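Local coordinates for nicotinate-nucleotide--dimethylbenzimidazole phosphoribosyltransferase (Thermus thermophilus, PDB 1J33), which probably catalyses the transfer of the phosphoribosyl group from nicotinate mononucleotide to 5,6-dimethylbenzimidazole, forming alpha-ribazole 5'-phosphate on the route to cobalamin, at residues 52-57 / 226-231. Sequence-based numbering, arbitrary orientation.
Sequences AAADHG and GGIELV
His56 and Glu229 join in a His-carboxylate hydrogen bond where strand 47-54, an inner strand of the parallel sheet, runs out into a loop beside the first turn of helix 228-242. NE2 of His56 donates to OE2 of Glu229 over 2.7 Å, at an N-H...O angle of 158°. The acceptor lies in the imidazole plane and offers its syn lone pair, though the ring and carboxylate planes are 59° apart. CG of Glu229 lies between the backbone N and the carbonyl carbon (chi1 83°), and a bend at chi2 carries the carboxylate across to the histidine. Asn167 adds a weak hydrogen bond to the same OE2. The side chain of Ala53, on the same strand, is about 9 Å from that of Glu304, the predicted proton acceptor, so the contact probably borders the active site.

Two waters complete the polar network. The first donates to Asp55 O and to Glu229 OE1 and accepts from Ile228 N, tying the strand exit to the helix start; it also lies above one face of the His56 ring, toward the rim. The second links the other ring nitrogen, ND1, to Gly226 O. Replacing Glu229 with an alanine would probably leave His56 NE2 without its acceptor and the imidazole freer to turn.

Apolar contact is slight: Ala54 CB meets Ile228 CB at 3.9 Å, and Ala52 CB packs against CB of Glu229. Gly227, the N-cap residue, passes close to the imidazole, where a beta carbon would run into CE1; its CA is 3.7 Å from His56 CE1.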
ATOM      1  N   ALA A  52      20.878   8.782   2.019  1.00 11.68           N
ATOM      2  CA  ALA A  52      22.235   8.958   2.525  1.00 11.31           C
ATOM      3  C   ALA A  52      23.111   7.827   2.002  1.00 13.06           C
ATOM      4  O   ALA A  52      22.759   6.648   2.107  1.00 10.73           O
ATOM      5  CB  ALA A  52      22.231   8.965   4.052  1.00 11.89           C
ATOM      6  N   ALA A  53      24.256   8.191   1.436  1.00 14.19           N
ATOM      7  CA  ALA A  53      25.171   7.211   0.874  1.00 12.23           C
ATOM      8  C   ALA A  53      26.550   7.264   1.522  1.00 13.46           C
ATOM      9  O   ALA A  53      27.074   8.340   1.830  1.00 13.29           O
ATOM     10  CB  ALA A  53      25.303   7.431  -0.645  1.00 13.53           C
ATOM     11  N   ALA A  54      27.126   6.086   1.726  1.00 12.23           N
ATOM     12  CA  ALA A  54      28.453   5.958   2.304  1.00 15.34           C
ATOM     13  C   ALA A  54      28.919   4.520   2.112  1.00 16.07           C
ATOM     14  O   ALA A  54      28.102   3.602   2.024  1.00 16.94           O
ATOM     15  CB  ALA A  54      28.420   6.317   3.780  1.00 14.22           C
ATOM     16  N   ASP A  55      30.232   4.331   2.026  1.00 16.78           N
ATOM     17  CA  ASP A  55      30.807   3.007   1.855  1.00 16.89           C
ATOM     18  C   ASP A  55      31.238   2.419   3.197  1.00 17.72           C
ATOM     19  O   ASP A  55      31.391   3.144   4.179  1.00 16.42           O
ATOM     20  CB  ASP A  55      31.989   3.078   0.887  1.00 17.11           C
ATOM     21  CG  ASP A  55      31.541   3.148  -0.563  1.00 17.61           C
ATOM     22  OD1 ASP A  55      31.965   4.074  -1.283  1.00 19.60           O
ATOM     23  OD2 ASP A  55      30.758   2.268  -0.978  1.00 19.07           O
ATOM     24  N   HIS A  56      31.430   1.104   3.230  1.00 17.75           N
ATOM     25  CA  HIS A  56      31.805   0.407   4.454  1.00 20.01           C
ATOM     26  C   HIS A  56      33.110  -0.370   4.324  1.00 22.40           C
ATOM     27  O   HIS A  56      33.294  -1.145   3.381  1.00 24.35           O
ATOM     28  CB  HIS A  56      30.679  -0.552   4.848  1.00 18.57           C
ATOM     29  CG  HIS A  56      29.356   0.126   5.034  1.00 17.84           C
ATOM     30  ND1 HIS A  56      28.798   0.340   6.275  1.00 14.56           N
ATOM     31  CD2 HIS A  56      28.512   0.694   4.141  1.00 15.36           C
ATOM     32  CE1 HIS A  56      27.669   1.012   6.139  1.00 15.61           C
ATOM     33  NE2 HIS A  56      27.474   1.239   4.854  1.00 16.28           N
ATOM     34  N   GLY A  57      34.011  -0.172   5.280  1.00 23.29           N
ATOM     35  CA  GLY A  57      35.276  -0.880   5.239  1.00 23.24           C
ATOM     36  C   GLY A  57      35.101  -2.376   5.440  1.00 23.27           C
ATOM     37  O   GLY A  57      35.994  -3.162   5.119  1.00 23.55           O
ATOM     38  N   GLY A 226      28.488   1.045  13.522  1.00 17.74           N
ATOM     39  CA  GLY A 226      27.634   1.321  12.381  1.00 18.51           C
ATOM     40  C   GLY A 226      28.253   1.811  11.088  1.00 17.88           C
ATOM     41  O   GLY A 226      29.371   1.439  10.720  1.00 16.59           O
ATOM     42  N   GLY A 227      27.494   2.654  10.393  1.00 16.68           N
ATOM     43  CA  GLY A 227      27.946   3.207   9.135  1.00 16.30           C
ATOM     44  C   GLY A 227      27.686   4.694   9.124  1.00 17.44           C
ATOM     45  O   GLY A 227      26.779   5.176   9.809  1.00 16.78           O
ATOM     46  N   ILE A 228      28.477   5.427   8.347  1.00 16.20           N
ATOM     47  CA  ILE A 228      28.326   6.871   8.277  1.00 15.33           C
ATOM     48  C   ILE A 228      26.937   7.269   7.799  1.00 14.44           C
ATOM     49  O   ILE A 228      26.350   8.211   8.327  1.00 14.82           O
ATOM     50  CB  ILE A 228      29.369   7.493   7.333  1.00 16.46           C
ATOM     51  CG1 ILE A 228      30.774   7.145   7.823  1.00 19.09           C
ATOM     52  CG2 ILE A 228      29.176   9.004   7.269  1.00 15.64           C
ATOM     53  CD1 ILE A 228      31.867   7.484   6.831  1.00 19.21           C
ATOM     54  N   GLU A 229      26.410   6.562   6.801  1.00 12.55           N
ATOM     55  CA  GLU A 229      25.087   6.901   6.293  1.00 13.45           C
ATOM     56  C   GLU A 229      24.002   6.539   7.304  1.00 13.38           C
ATOM     57  O   GLU A 229      22.968   7.203   7.365  1.00 15.14           O
ATOM     58  CB  GLU A 229      24.802   6.217   4.940  1.00 12.68           C
ATOM     59  CG  GLU A 229      24.303   4.778   5.033  1.00 14.93           C
ATOM     60  CD  GLU A 229      25.425   3.760   5.076  1.00 14.20           C
ATOM     61  OE1 GLU A 229      26.444   4.011   5.761  1.00 16.31           O
ATOM     62  OE2 GLU A 229      25.282   2.695   4.437  1.00 14.26           O
ATOM     63  N   LEU A 230      24.228   5.495   8.099  1.00 14.65           N
ATOM     64  CA  LEU A 230      23.229   5.105   9.094  1.00 13.97           C
ATOM     65  C   LEU A 230      23.111   6.212  10.139  1.00 14.50           C
ATOM     66  O   LEU A 230      22.014   6.507  10.619  1.00 14.44           O
ATOM     67  CB  LEU A 230      23.612   3.787   9.774  1.00 14.57           C
ATOM     68  CG  LEU A 230      23.740   2.548   8.881  1.00 17.28           C
ATOM     69  CD1 LEU A 230      24.020   1.333   9.747  1.00 14.54           C
ATOM     70  CD2 LEU A 230      22.455   2.330   8.088  1.00 17.90           C
ATOM     71  N   VAL A 231      24.241   6.823  10.493  1.00 11.12           N
ATOM     72  CA  VAL A 231      24.230   7.911  11.465  1.00 10.42           C
ATOM     73  C   VAL A 231      23.579   9.131  10.824  1.00 10.77           C
ATOM     74  O   VAL A 231      22.815   9.844  11.468  1.00 12.82           O
ATOM     75  CB  VAL A 231      25.664   8.275  11.932  1.00 10.82           C
ATOM     76  CG1 VAL A 231      25.631   9.510  12.841  1.00  8.22           C
ATOM     77  CG2 VAL A 231      26.264   7.109  12.685  1.00 10.31           C
TER
HETATM   78  O   HOH W   1      29.296   3.845   6.084  1.00 14.60           O
HETATM   79  O   HOH W   2      30.701   0.401   8.315  1.00 18.47           O